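Local coordinates for molybdopterin biosynthesis moeA protein (Pyrococcus horikoshii, PDB 1WU2), which probably takes part in molybdenum cofactor biosynthesis, where MoeA proteins act in the insertion of molybdenum into molybdopterin, at residues Leu40-Thr46 / Gly151-Lys157; Asp26-Leu32 / Lys175-Val181; Phe53-Val58 / Asn140-Thr144; Lys182-Ile187 / Phe224-Ile228; Leu17-Ile21 / Tyr289-Phe294. All blocks are in the same frame, centred on the assembly; numbering follows the deposited sequence.

Contact 1 of 5, residues Leu40-Thr46 / Gly151-Lys157; sequences LAEDIVT and GEVVLRK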
# COMPACT_ATOMS: atom_id res chain seq x y z
N LEU A 40 14.36 -6.16 -1.28
CA LEU A 40 15.73 -6.51 -0.93
C LEU A 40 16.14 -7.88 -1.47
O LEU A 40 15.43 -8.87 -1.27
CB LEU A 40 15.92 -6.49 0.59
CG LEU A 40 16.16 -5.14 1.25
CD1 LEU A 40 16.32 -5.34 2.75
CD2 LEU A 40 17.39 -4.46 0.66
N ALA A 41 17.30 -7.92 -2.13
CA ALA A 41 17.84 -9.16 -2.69
C ALA A 41 18.42 -10.08 -1.62
O ALA A 41 18.48 -11.29 -1.81
CB ALA A 41 18.91 -8.83 -3.72
N GLU A 42 18.85 -9.49 -0.50
CA GLU A 42 19.50 -10.25 0.57
C GLU A 42 19.30 -9.60 1.94
O GLU A 42 18.82 -8.47 2.04
CB GLU A 42 21.00 -10.38 0.27
CG GLU A 42 21.73 -9.04 0.14
CD GLU A 42 23.19 -9.19 -0.25
OE1 GLU A 42 23.88 -10.08 0.31
OE2 GLU A 42 23.66 -8.41 -1.11
N ASP A 43 19.68 -10.33 2.98
CA ASP A 43 19.77 -9.78 4.33
C ASP A 43 20.77 -8.62 4.35
O ASP A 43 21.80 -8.67 3.68
CB ASP A 43 20.24 -10.84 5.33
CG ASP A 43 19.17 -11.89 5.64
OD1 ASP A 43 17.97 -11.68 5.37
OD2 ASP A 43 19.46 -12.97 6.19
N ILE A 44 20.45 -7.58 5.11
CA ILE A 44 21.33 -6.44 5.33
C ILE A 44 21.89 -6.58 6.74
O ILE A 44 21.14 -6.57 7.71
CB ILE A 44 20.56 -5.11 5.18
CG1 ILE A 44 19.93 -4.99 3.79
CG2 ILE A 44 21.47 -3.92 5.45
CD1 ILE A 44 20.92 -4.98 2.65
N VAL A 45 23.20 -6.74 6.84
CA VAL A 45 23.89 -6.87 8.13
C VAL A 45 24.68 -5.60 8.39
O VAL A 45 25.47 -5.16 7.55
CB VAL A 45 24.85 -8.08 8.14
CG1 VAL A 45 25.49 -8.24 9.51
CG2 VAL A 45 24.11 -9.35 7.75
N THR A 46 24.47 -5.01 9.56
CA THR A 46 25.21 -3.83 9.99
C THR A 46 26.66 -4.17 10.36
O THR A 46 26.92 -5.21 10.96
CB THR A 46 24.48 -3.12 11.17
OG1 THR A 46 25.22 -1.97 11.59
CG2 THR A 46 24.44 -3.99 12.43
N GLY A 151 27.10 -6.86 13.36
CA GLY A 151 26.91 -8.20 12.84
C GLY A 151 25.49 -8.73 12.99
O GLY A 151 25.27 -9.93 12.97
N GLU A 152 24.53 -7.82 13.15
CA GLU A 152 23.13 -8.19 13.33
C GLU A 152 22.36 -7.89 12.05
O GLU A 152 22.64 -6.90 11.37
CB GLU A 152 22.54 -7.38 14.49
CG GLU A 152 21.23 -7.89 15.05
CD GLU A 152 20.82 -7.13 16.30
OE1 GLU A 152 20.36 -5.97 16.19
OE2 GLU A 152 20.96 -7.70 17.41
N VAL A 153 21.39 -8.75 11.73
CA VAL A 153 20.49 -8.51 10.60
C VAL A 153 19.48 -7.44 11.01
O VAL A 153 18.78 -7.60 12.00
CB VAL A 153 19.74 -9.80 10.17
CG1 VAL A 153 18.72 -9.50 9.07
CG2 VAL A 153 20.72 -10.86 9.71
N VAL A 154 19.45 -6.34 10.25
CA VAL A 154 18.53 -5.23 10.49
C VAL A 154 17.34 -5.23 9.53
O VAL A 154 16.26 -4.75 9.87
CB VAL A 154 19.26 -3.86 10.42
CG1 VAL A 154 20.48 -3.86 11.32
CG2 VAL A 154 19.65 -3.50 8.99
N LEU A 155 17.55 -5.77 8.33
CA LEU A 155 16.48 -5.92 7.34
C LEU A 155 16.60 -7.27 6.64
O LEU A 155 17.66 -7.60 6.10
CB LEU A 155 16.55 -4.80 6.29
CG LEU A 155 16.13 -3.41 6.75
CD1 LEU A 155 16.59 -2.36 5.75
CD2 LEU A 155 14.63 -3.33 6.94
N ARG A 156 15.52 -8.04 6.64
CA ARG A 156 15.51 -9.37 6.04
C ARG A 156 15.37 -9.30 4.53
O ARG A 156 14.89 -8.30 3.98
CB ARG A 156 14.37 -10.22 6.60
CG ARG A 156 14.38 -10.40 8.11
CD ARG A 156 15.40 -11.40 8.62
NE ARG A 156 15.49 -11.39 10.08
CZ ARG A 156 16.50 -11.90 10.79
NH1 ARG A 156 17.53 -12.49 10.19
NH2 ARG A 156 16.47 -11.82 12.12
N LYS A 157 15.77 -10.39 3.88
CA LYS A 157 15.57 -10.58 2.45
C LYS A 157 14.07 -10.66 2.15
O LYS A 157 13.33 -11.31 2.88
CB LYS A 157 16.26 -11.87 2.00
CG LYS A 157 16.06 -12.26 0.54
CD LYS A 157 16.48 -13.71 0.29
CE LYS A 157 16.42 -14.08 -1.19
NZ LYS A 157 15.11 -13.71 -1.83
O HOH W 1 14.15 -11.13 -2.15
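D43 OD1 accepts a hydrogen bond from K157 N at 3.0 Å, met nearly along its C-O axis. Its chi1 of -73° turns the carboxylate away from its own carbonyl and across to the facing backbone. OD2 lies at the edge of the R156 guanidinium, near its plane, but 4.5 Å from NH1, too far for a salt bridge; V153 CG1 lies against one face of the same group, toward its rim. Backbone bonds follow: I44 N to L155 O at 3.0 Å and V154 N to I44 O at 3.1 Å, both nearly straight. I44 and L155 are a hydrogen-bonded pair and V45 and V153 a non-hydrogen-bonded one, so V154 is skipped: the register shift defines an antiparallel beta bulge. V154 CG2 meets I44 CG2 at 4.0 Å, while its CG1 lies against T46 CB. L40 crosses L155 at about a right angle, CD1 to CB 3.6 Å. K157 runs alongside A41, CG to O 3.5 Å, and its NZ makes a salt bridge with E23 and holds a water shared with L40 O. Farther out, helix 163-171 packs L169 on I44 and L155 and M168 on V154, and L370 of the second subunit touches L155.

Contact 2 of 5, residues Asp26-Leu32 / Lys175-Val181; sequences DTEKVPL and KKVPVKV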
# COMPACT_ATOMS: atom_id res chain seq x y z
N ASP A 26 18.83 -12.31 -10.70
CA ASP A 26 19.50 -11.03 -10.96
C ASP A 26 19.16 -9.96 -9.92
O ASP A 26 18.00 -9.82 -9.53
CB ASP A 26 19.13 -10.51 -12.35
CG ASP A 26 19.70 -11.36 -13.47
OD1 ASP A 26 20.11 -12.52 -13.22
OD2 ASP A 26 19.77 -10.96 -14.66
N THR A 27 20.18 -9.23 -9.49
CA THR A 27 20.01 -8.08 -8.60
C THR A 27 20.69 -6.84 -9.18
O THR A 27 21.45 -6.92 -10.14
CB THR A 27 20.58 -8.37 -7.20
OG1 THR A 27 22.01 -8.31 -7.24
CG2 THR A 27 20.29 -9.79 -6.75
N GLU A 28 20.41 -5.68 -8.58
CA GLU A 28 21.05 -4.42 -8.93
C GLU A 28 21.06 -3.45 -7.75
O GLU A 28 20.20 -3.51 -6.87
CB GLU A 28 20.36 -3.78 -10.14
CG GLU A 28 18.98 -3.18 -9.84
CD GLU A 28 18.27 -2.72 -11.10
OE1 GLU A 28 17.04 -2.90 -11.17
OE2 GLU A 28 18.93 -2.18 -12.01
N LYS A 29 22.04 -2.55 -7.74
CA LYS A 29 22.18 -1.57 -6.67
C LYS A 29 21.46 -0.28 -7.08
O LYS A 29 21.80 0.33 -8.09
CB LYS A 29 23.66 -1.29 -6.38
CG LYS A 29 24.24 -2.08 -5.20
CD LYS A 29 25.19 -3.20 -5.66
CE LYS A 29 26.33 -3.43 -4.66
NZ LYS A 29 27.55 -2.64 -5.01
N VAL A 30 20.45 0.10 -6.30
CA VAL A 30 19.71 1.34 -6.55
C VAL A 30 19.95 2.32 -5.41
O VAL A 30 20.12 1.91 -4.27
CB VAL A 30 18.19 1.08 -6.71
CG1 VAL A 30 17.93 0.12 -7.87
CG2 VAL A 30 17.56 0.55 -5.42
N PRO A 31 19.96 3.62 -5.71
CA PRO A 31 20.21 4.64 -4.69
C PRO A 31 19.05 4.75 -3.70
O PRO A 31 17.93 4.39 -4.04
CB PRO A 31 20.36 5.93 -5.49
CG PRO A 31 19.61 5.68 -6.75
CD PRO A 31 19.75 4.22 -7.04
N LEU A 32 19.34 5.22 -2.49
CA LEU A 32 18.35 5.38 -1.43
C LEU A 32 17.12 6.18 -1.87
O LEU A 32 16.00 5.85 -1.48
CB LEU A 32 18.98 6.05 -0.20
CG LEU A 32 19.54 5.14 0.90
CD1 LEU A 32 20.33 3.96 0.36
CD2 LEU A 32 20.40 5.94 1.87
N LYS A 175 24.92 3.50 0.46
CA LYS A 175 24.50 4.50 -0.52
C LYS A 175 23.57 3.89 -1.57
O LYS A 175 22.57 4.51 -1.95
CB LYS A 175 25.72 5.11 -1.21
CG LYS A 175 26.62 5.93 -0.30
CD LYS A 175 27.82 6.48 -1.06
CE LYS A 175 28.41 7.71 -0.39
NZ LYS A 175 29.24 8.51 -1.33
N LYS A 176 23.92 2.70 -2.04
CA LYS A 176 23.12 1.98 -3.02
C LYS A 176 22.85 0.55 -2.53
O LYS A 176 23.77 -0.26 -2.40
CB LYS A 176 23.84 1.96 -4.37
CG LYS A 176 24.08 3.34 -4.97
CD LYS A 176 24.86 3.27 -6.28
CE LYS A 176 23.97 2.84 -7.45
NZ LYS A 176 23.60 3.98 -8.33
N VAL A 177 21.58 0.27 -2.25
CA VAL A 177 21.15 -0.99 -1.66
C VAL A 177 20.80 -2.05 -2.72
O VAL A 177 20.11 -1.75 -3.69
CB VAL A 177 19.94 -0.77 -0.70
CG1 VAL A 177 18.66 -0.39 -1.45
CG2 VAL A 177 19.71 -1.99 0.18
N PRO A 178 21.28 -3.28 -2.54
CA PRO A 178 20.96 -4.36 -3.48
C PRO A 178 19.50 -4.81 -3.41
O PRO A 178 19.02 -5.19 -2.35
CB PRO A 178 21.90 -5.50 -3.06
CG PRO A 178 22.25 -5.22 -1.64
CD PRO A 178 22.19 -3.74 -1.47
N VAL A 179 18.81 -4.74 -4.55
CA VAL A 179 17.42 -5.18 -4.67
C VAL A 179 17.25 -6.07 -5.90
O VAL A 179 18.08 -6.05 -6.81
CB VAL A 179 16.44 -3.98 -4.76
CG1 VAL A 179 16.45 -3.18 -3.47
CG2 VAL A 179 16.78 -3.07 -5.95
N LYS A 180 16.18 -6.85 -5.93
CA LYS A 180 15.88 -7.69 -7.08
C LYS A 180 15.55 -6.83 -8.30
O LYS A 180 14.92 -5.78 -8.18
CB LYS A 180 14.71 -8.63 -6.79
CG LYS A 180 14.95 -9.63 -5.67
CD LYS A 180 15.76 -10.82 -6.14
CE LYS A 180 15.61 -12.00 -5.18
NZ LYS A 180 16.42 -13.17 -5.61
N VAL A 181 15.98 -7.29 -9.47
CA VAL A 181 15.57 -6.71 -10.74
C VAL A 181 14.09 -6.99 -10.91
O VAL A 181 13.62 -8.09 -10.62
CB VAL A 181 16.37 -7.31 -11.92
CG1 VAL A 181 15.74 -6.94 -13.27
CG2 VAL A 181 17.82 -6.83 -11.88
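Two flat peptide carbonyls are approached from above their planes: V181 N meets D26 O 37° out of plane, and V30 N meets V177 O 40° out of plane. The D26 bond is nevertheless straight at its hydrogen, with N to O 3.2 Å. E28 N meets V179 O more directly, at 2.9 Å, and V179 N returns a bond to E28 O. The V177 N bond to V30 O is more bent at its hydrogen (135°). These pairs define an antiparallel ribbon of strands 27-31 and 176-180. On one face, V30 CG2 touches V179 CG2 at 3.7 Å, the two side chains crossing at about a right angle. On the K29 and P178 face, the CB atoms of K29 and K176 approach to 3.8 Å, and K176 bends along its chain to lay CE by K29 O at 3.4 Å. E28 passes across V181, with OE1 4.1 Å from CG2; the same oxygen forms a salt bridge with R38. L32 CD1 approaches K175 O to 3.3 Å. K180 NZ turns to E23 and I24 O. Backbone bonds of P178 with A41 and of K180 with V39 flank strand 176-180, while helix 163-171 packs L169 on V177 and V166 on L32.

Contact 3 of 5, residues Phe53-Val58 / Asn140-Thr144; sequences FDRAAV and NIAFT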
# COMPACT_ATOMS: atom_id res chain seq x y z
N PHE A 53 28.91 3.18 21.47
CA PHE A 53 29.39 2.94 22.83
C PHE A 53 28.29 3.12 23.89
O PHE A 53 27.20 3.61 23.60
CB PHE A 53 30.60 3.83 23.16
CG PHE A 53 30.38 5.29 22.90
CD1 PHE A 53 29.92 6.13 23.91
CD2 PHE A 53 30.64 5.84 21.65
CE1 PHE A 53 29.72 7.48 23.68
CE2 PHE A 53 30.44 7.20 21.42
CZ PHE A 53 29.98 8.02 22.43
N ASP A 54 28.59 2.70 25.12
CA ASP A 54 27.68 2.87 26.26
C ASP A 54 27.57 4.36 26.58
O ASP A 54 28.59 5.01 26.80
CB ASP A 54 28.18 2.13 27.51
CG ASP A 54 28.37 0.64 27.29
OD1 ASP A 54 27.73 0.06 26.39
OD2 ASP A 54 29.15 -0.05 27.99
N ARG A 55 26.35 4.88 26.60
CA ARG A 55 26.10 6.31 26.82
C ARG A 55 25.26 6.55 28.06
O ARG A 55 24.43 5.72 28.42
CB ARG A 55 25.34 6.90 25.63
CG ARG A 55 26.03 6.73 24.28
CD ARG A 55 26.30 8.05 23.57
NE ARG A 55 26.01 8.00 22.15
CZ ARG A 55 26.14 9.03 21.32
NH1 ARG A 55 26.56 10.21 21.78
NH2 ARG A 55 25.86 8.87 20.03
N ALA A 56 25.45 7.70 28.68
CA ALA A 56 24.55 8.16 29.73
C ALA A 56 23.26 8.64 29.05
O ALA A 56 23.32 9.45 28.13
CB ALA A 56 25.18 9.28 30.52
N ALA A 57 22.12 8.12 29.49
CA ALA A 57 20.82 8.51 28.94
C ALA A 57 20.27 9.76 29.62
O ALA A 57 19.24 10.29 29.22
CB ALA A 57 19.83 7.36 29.09
N VAL A 58 20.98 10.23 30.65
CA VAL A 58 20.55 11.37 31.44
C VAL A 58 21.77 12.11 32.02
O VAL A 58 22.85 11.54 32.15
CB VAL A 58 19.61 10.89 32.59
CG1 VAL A 58 20.41 10.23 33.73
CG2 VAL A 58 18.76 12.02 33.10
N ASN A 140 19.80 3.96 33.32
CA ASN A 140 20.10 5.15 32.52
C ASN A 140 21.35 5.00 31.67
O ASN A 140 22.14 5.94 31.53
CB ASN A 140 20.20 6.39 33.42
CG ASN A 140 18.88 6.73 34.09
OD1 ASN A 140 17.81 6.55 33.51
ND2 ASN A 140 18.96 7.24 35.32
N ILE A 141 21.55 3.80 31.11
CA ILE A 141 22.61 3.58 30.14
C ILE A 141 22.02 3.08 28.83
O ILE A 141 21.39 2.02 28.78
CB ILE A 141 23.66 2.57 30.67
CG1 ILE A 141 24.44 3.20 31.83
CG2 ILE A 141 24.62 2.16 29.55
CD1 ILE A 141 25.37 2.24 32.54
N ALA A 142 22.21 3.86 27.77
CA ALA A 142 22.00 3.40 26.41
C ALA A 142 23.20 2.54 26.01
O ALA A 142 24.23 3.06 25.57
CB ALA A 142 21.83 4.58 25.46
N PHE A 143 23.07 1.23 26.17
CA PHE A 143 24.17 0.31 25.90
C PHE A 143 24.54 0.24 24.42
O PHE A 143 23.76 0.65 23.55
CB PHE A 143 23.83 -1.10 26.40
CG PHE A 143 23.96 -1.25 27.89
CD1 PHE A 143 25.21 -1.37 28.48
CD2 PHE A 143 22.83 -1.28 28.70
CE1 PHE A 143 25.34 -1.52 29.85
CE2 PHE A 143 22.95 -1.43 30.08
CZ PHE A 143 24.21 -1.55 30.65
N THR A 144 25.73 -0.28 24.15
CA THR A 144 26.24 -0.41 22.79
C THR A 144 25.33 -1.30 21.96
O THR A 144 25.09 -2.46 22.32
CB THR A 144 27.67 -0.98 22.82
OG1 THR A 144 28.56 -0.06 23.47
CG2 THR A 144 28.25 -1.12 21.41
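A short two-stranded antiparallel ribbon joins R55 with A142 as its hydrogen-bonded pair and A56 with I141 as its non-hydrogen-bonded pair. R55 N reaches A142 O at 3.0 Å from above the carbonyl plane, and A57 N does likewise with N140 O, 51° out of plane. At the other end, D54 OD1 takes two donors from T144: the backbone N at 3.0 Å, roughly in line with the CG-OD1 bond, and OG1, also at 3.0 Å, from above the carboxylate plane. An alanine in place of D54 would probably leave both T144 donors without this acceptor and free the T144 hydroxyl to turn. All six strands of the mixed sheet that includes 60-63 and 115-118 lie in the sequence between these segments, so the ribbon forms the neck through which the chain enters and leaves that domain. D54 OD1 also faces the F143 ring edge, 3.6 Å from CD1, with carboxylate and ring 81° apart; I141 CG2 lies over the centre of one ring face. V58 CG1, set between its backbone N and carbonyl carbon (chi1 76°), meets N140 ND2 at 3.7 Å, and this amide nitrogen bonds V116 O. R55 NH2 donates to G206 O of the second subunit.

Contact 4 of 5, residues Lys182-Ile187 / Phe224-Ile228; sequences KPKVGI and FGEPI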
# COMPACT_ATOMS: atom_id res chain seq x y z
N LYS A 182 13.35 -5.97 -11.36
CA LYS A 182 11.92 -6.09 -11.59
C LYS A 182 11.67 -7.08 -12.72
O LYS A 182 12.23 -6.92 -13.80
CB LYS A 182 11.32 -4.74 -11.98
CG LYS A 182 11.46 -3.66 -10.93
CD LYS A 182 10.58 -2.47 -11.27
CE LYS A 182 10.72 -1.36 -10.26
NZ LYS A 182 9.75 -0.26 -10.53
N PRO A 183 10.85 -8.11 -12.48
CA PRO A 183 10.47 -9.04 -13.54
C PRO A 183 9.81 -8.30 -14.69
O PRO A 183 8.90 -7.50 -14.47
CB PRO A 183 9.46 -9.97 -12.86
CG PRO A 183 9.71 -9.84 -11.41
CD PRO A 183 10.21 -8.46 -11.19
N LYS A 184 10.28 -8.54 -15.91
CA LYS A 184 9.66 -7.97 -17.09
C LYS A 184 8.41 -8.79 -17.42
O LYS A 184 8.49 -10.00 -17.60
CB LYS A 184 10.65 -7.98 -18.26
CG LYS A 184 11.87 -7.10 -18.04
CD LYS A 184 13.05 -7.50 -18.94
CE LYS A 184 14.40 -7.37 -18.24
NZ LYS A 184 15.32 -8.52 -18.57
N VAL A 185 7.26 -8.12 -17.49
CA VAL A 185 5.98 -8.77 -17.75
C VAL A 185 5.41 -8.24 -19.06
O VAL A 185 5.01 -7.09 -19.14
CB VAL A 185 4.97 -8.47 -16.61
CG1 VAL A 185 3.60 -9.07 -16.92
CG2 VAL A 185 5.50 -8.99 -15.29
N GLY A 186 5.38 -9.10 -20.08
CA GLY A 186 4.78 -8.75 -21.36
C GLY A 186 3.27 -8.66 -21.27
O GLY A 186 2.64 -9.35 -20.47
N ILE A 187 2.68 -7.79 -22.09
CA ILE A 187 1.24 -7.60 -22.13
C ILE A 187 0.78 -7.56 -23.59
O ILE A 187 1.06 -6.60 -24.31
CB ILE A 187 0.84 -6.28 -21.40
CG1 ILE A 187 1.16 -6.38 -19.91
CG2 ILE A 187 -0.64 -5.98 -21.61
CD1 ILE A 187 0.95 -5.09 -19.13
N PHE A 224 5.76 -5.06 -8.16
CA PHE A 224 7.19 -5.41 -8.32
C PHE A 224 7.72 -5.53 -9.75
O PHE A 224 8.93 -5.66 -9.94
CB PHE A 224 7.53 -6.69 -7.54
CG PHE A 224 6.83 -6.78 -6.21
CD1 PHE A 224 6.96 -5.76 -5.28
CD2 PHE A 224 6.03 -7.88 -5.91
CE1 PHE A 224 6.31 -5.84 -4.05
CE2 PHE A 224 5.37 -7.96 -4.69
CZ PHE A 224 5.51 -6.94 -3.76
N GLY A 225 6.84 -5.48 -10.75
CA GLY A 225 7.21 -5.75 -12.13
C GLY A 225 7.35 -4.52 -13.01
O GLY A 225 6.92 -3.42 -12.65
N GLU A 226 7.96 -4.73 -14.18
CA GLU A 226 8.07 -3.72 -15.23
C GLU A 226 7.22 -4.18 -16.41
O GLU A 226 7.58 -5.15 -17.07
CB GLU A 226 9.53 -3.58 -15.67
CG GLU A 226 9.78 -2.58 -16.79
CD GLU A 226 11.21 -2.62 -17.32
OE1 GLU A 226 11.99 -3.50 -16.90
OE2 GLU A 226 11.54 -1.77 -18.17
N PRO A 227 6.10 -3.52 -16.68
CA PRO A 227 5.24 -3.91 -17.80
C PRO A 227 5.83 -3.47 -19.14
O PRO A 227 6.37 -2.37 -19.24
CB PRO A 227 3.93 -3.17 -17.52
CG PRO A 227 4.35 -1.96 -16.77
CD PRO A 227 5.56 -2.35 -15.97
N ILE A 228 5.72 -4.33 -20.15
CA ILE A 228 6.20 -4.04 -21.49
C ILE A 228 5.07 -4.28 -22.48
O ILE A 228 4.60 -5.41 -22.63
CB ILE A 228 7.43 -4.90 -21.81
CG1 ILE A 228 8.66 -4.38 -21.04
CG2 ILE A 228 7.74 -4.89 -23.31
CD1 ILE A 228 9.50 -5.47 -20.46
O HOH W 2 7.09 -2.04 -9.93
O HOH W 3 13.46 -4.93 -15.33
O HOH W 4 8.26 -0.69 -13.38
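K184 and E226 lie side by side and point the same way, CG to OE1 3.8 Å, yet K184 NZ stays 6.3 Å from that oxygen, so the lysine offers its aliphatic part and makes no salt bridge here. I228 runs alongside K184 in the same sense, CD1 meeting CB at 3.5 Å. Likewise I187 and P227 point together, CD1 to CB 3.9 Å. The side chains are set by a parallel ladder: V185 N bonds E226 O at 3.0 Å and V185 O receives I228 N, while E226 N reaches P183 O. K182 CB rests on F224 O at 3.3 Å, and its chain, extended beyond CG, carries NZ to two waters that both bond G225 O. Another water ties E226 OE1 to K182 O. The short strand segments are twisted by 32° relative to each other. Strand 226-233 is outermost in its mixed sheet within this chain, and helix 212-222 lies between the two strands in sequence, a beta-alpha-beta crossover. That helix packs on V185, I187 and P227; helix 300-319 meets P183 and V185, and strand 252-255 continues the sheet beyond 184-190.

Contact 5 of 5, residues Leu17-Ile21 / Tyr289-Phe294; sequences LLDDI and YGEKVF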
# COMPACT_ATOMS: atom_id res chain seq x y z
N LEU A 17 0.94 -23.62 -11.20
CA LEU A 17 1.46 -22.36 -11.73
C LEU A 17 2.71 -21.88 -11.00
O LEU A 17 3.71 -21.56 -11.63
CB LEU A 17 0.37 -21.28 -11.64
CG LEU A 17 0.68 -19.93 -12.30
CD1 LEU A 17 -0.52 -19.42 -13.09
CD2 LEU A 17 1.10 -18.89 -11.27
N LEU A 18 2.66 -21.84 -9.67
CA LEU A 18 3.75 -21.27 -8.87
C LEU A 18 4.98 -22.18 -8.80
O LEU A 18 6.10 -21.69 -8.68
CB LEU A 18 3.27 -20.94 -7.45
CG LEU A 18 2.28 -19.78 -7.29
CD1 LEU A 18 1.83 -19.66 -5.85
CD2 LEU A 18 2.90 -18.46 -7.78
N ASP A 19 4.77 -23.50 -8.86
CA ASP A 19 5.87 -24.46 -8.95
C ASP A 19 6.66 -24.26 -10.26
O ASP A 19 7.85 -24.54 -10.31
CB ASP A 19 5.36 -25.90 -8.88
CG ASP A 19 4.96 -26.34 -7.47
OD1 ASP A 19 5.23 -25.61 -6.48
OD2 ASP A 19 4.35 -27.41 -7.26
N ASP A 20 5.98 -23.79 -11.30
CA ASP A 20 6.62 -23.48 -12.58
C ASP A 20 7.43 -22.18 -12.55
O ASP A 20 8.32 -21.99 -13.39
CB ASP A 20 5.55 -23.40 -13.69
CG ASP A 20 6.13 -23.58 -15.08
OD1 ASP A 20 6.78 -24.61 -15.33
OD2 ASP A 20 5.97 -22.75 -16.00
N ILE A 21 7.13 -21.31 -11.60
CA ILE A 21 7.76 -19.99 -11.49
C ILE A 21 8.91 -20.02 -10.48
O ILE A 21 8.75 -20.46 -9.34
CB ILE A 21 6.71 -18.93 -11.06
CG1 ILE A 21 5.55 -18.87 -12.06
CG2 ILE A 21 7.36 -17.55 -10.91
CD1 ILE A 21 5.88 -18.23 -13.40
N TYR A 289 -2.65 -21.42 -18.00
CA TYR A 289 -1.23 -21.06 -17.90
C TYR A 289 -0.30 -22.17 -18.38
O TYR A 289 -0.54 -23.35 -18.13
CB TYR A 289 -0.86 -20.68 -16.46
CG TYR A 289 0.63 -20.61 -16.24
CD1 TYR A 289 1.34 -19.44 -16.51
CD2 TYR A 289 1.34 -21.72 -15.78
CE1 TYR A 289 2.71 -19.38 -16.33
CE2 TYR A 289 2.71 -21.66 -15.59
CZ TYR A 289 3.39 -20.49 -15.87
OH TYR A 289 4.75 -20.42 -15.68
N GLY A 290 0.78 -21.77 -19.05
CA GLY A 290 1.83 -22.68 -19.47
C GLY A 290 3.00 -21.94 -20.12
O GLY A 290 2.80 -20.98 -20.86
N GLU A 291 4.22 -22.40 -19.83
CA GLU A 291 5.45 -21.82 -20.40
C GLU A 291 5.59 -20.32 -20.13
O GLU A 291 5.95 -19.55 -21.02
CB GLU A 291 5.52 -22.07 -21.91
CG GLU A 291 5.23 -23.50 -22.34
CD GLU A 291 5.59 -23.74 -23.79
OE1 GLU A 291 6.69 -24.28 -24.05
OE2 GLU A 291 4.78 -23.38 -24.68
N LYS A 292 5.32 -19.92 -18.88
CA LYS A 292 5.39 -18.52 -18.45
C LYS A 292 4.30 -17.62 -19.05
O LYS A 292 4.40 -16.40 -18.94
CB LYS A 292 6.78 -17.91 -18.74
CG LYS A 292 7.97 -18.80 -18.38
CD LYS A 292 7.91 -19.27 -16.94
CE LYS A 292 9.24 -19.82 -16.47
NZ LYS A 292 9.07 -21.03 -15.63
N VAL A 293 3.28 -18.20 -19.66
CA VAL A 293 2.24 -17.44 -20.35
C VAL A 293 0.90 -17.57 -19.61
O VAL A 293 0.40 -18.67 -19.41
CB VAL A 293 2.06 -17.89 -21.81
CG1 VAL A 293 1.09 -16.97 -22.55
CG2 VAL A 293 3.40 -17.91 -22.53
N PHE A 294 0.32 -16.43 -19.25
CA PHE A 294 -0.93 -16.36 -18.51
C PHE A 294 -2.05 -15.98 -19.47
O PHE A 294 -2.06 -14.87 -19.99
CB PHE A 294 -0.83 -15.29 -17.41
CG PHE A 294 0.15 -15.60 -16.31
CD1 PHE A 294 -0.29 -15.84 -15.02
CD2 PHE A 294 1.51 -15.64 -16.56
CE1 PHE A 294 0.60 -16.12 -14.00
CE2 PHE A 294 2.41 -15.93 -15.54
CZ PHE A 294 1.96 -16.17 -14.26
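D20 OD2 is gripped by two groups: Y289 OH donates a hydrogen bond at 2.6 Å to its anti lone pair, and K292 NZ forms a looser salt bridge at 3.6 Å. The carboxylate stands at the edge of the Y289 ring, CG in its plane, with the two flat groups turned 73° apart. The D20 side chain takes this place with CG opposite its own backbone N (chi1 -159°). K292 NZ also donates to D20 O, but that contact is modelled too short for its length to be trusted. The lysine probably favours the charged carboxylate. L17 lies over one face of Y289, its CG 4.0 Å from the ring centroid in a CH-pi contact 14° off the normal. Its CD1 also touches F294, 3.6 Å from CE1, while Y289 CD1 sits over the centre of the F294 ring. I21 CD1 approaches Y289 OH at 3.4 Å. A phenylalanine in place of Y289 would probably cost D20 OD2 its hydroxyl donor, leaving it held across this contact by the looser lysine bridge and letting the carboxylate turn. K317, from helix 300-319, bonds L18 O and I21 O. The C-terminal part of helix 10-20 is thus docked on a beta hairpin with a two-residue loop, a type I' turn from G290 to V293, in the probable molybdopterin-binding domain.

Contacts 1 and 2 adjoin: L40 packs on V177, and A41 N probably bonds P178 O, so both belong to one small beta region beside helix 163-171. Contacts 1, 2, 4 and 5 are partly buried, whereas contact 3 is a surface neck about 25 Å from contact 1, centre to centre; contacts 1 and 3 both touch the second subunit. Contact 2 runs directly into contact 4 in sequence. Contacts 4 and 5 share one mixed sheet, their centres about 15 Å apart. The first three are antiparallel and the fourth parallel, all carried by backbone bonds, with a carboxylate bonding backbone N-H in contacts 1 and 3. Contact 5 instead relies on side chains: buried aromatics and a charged pair join a helix to a hairpin.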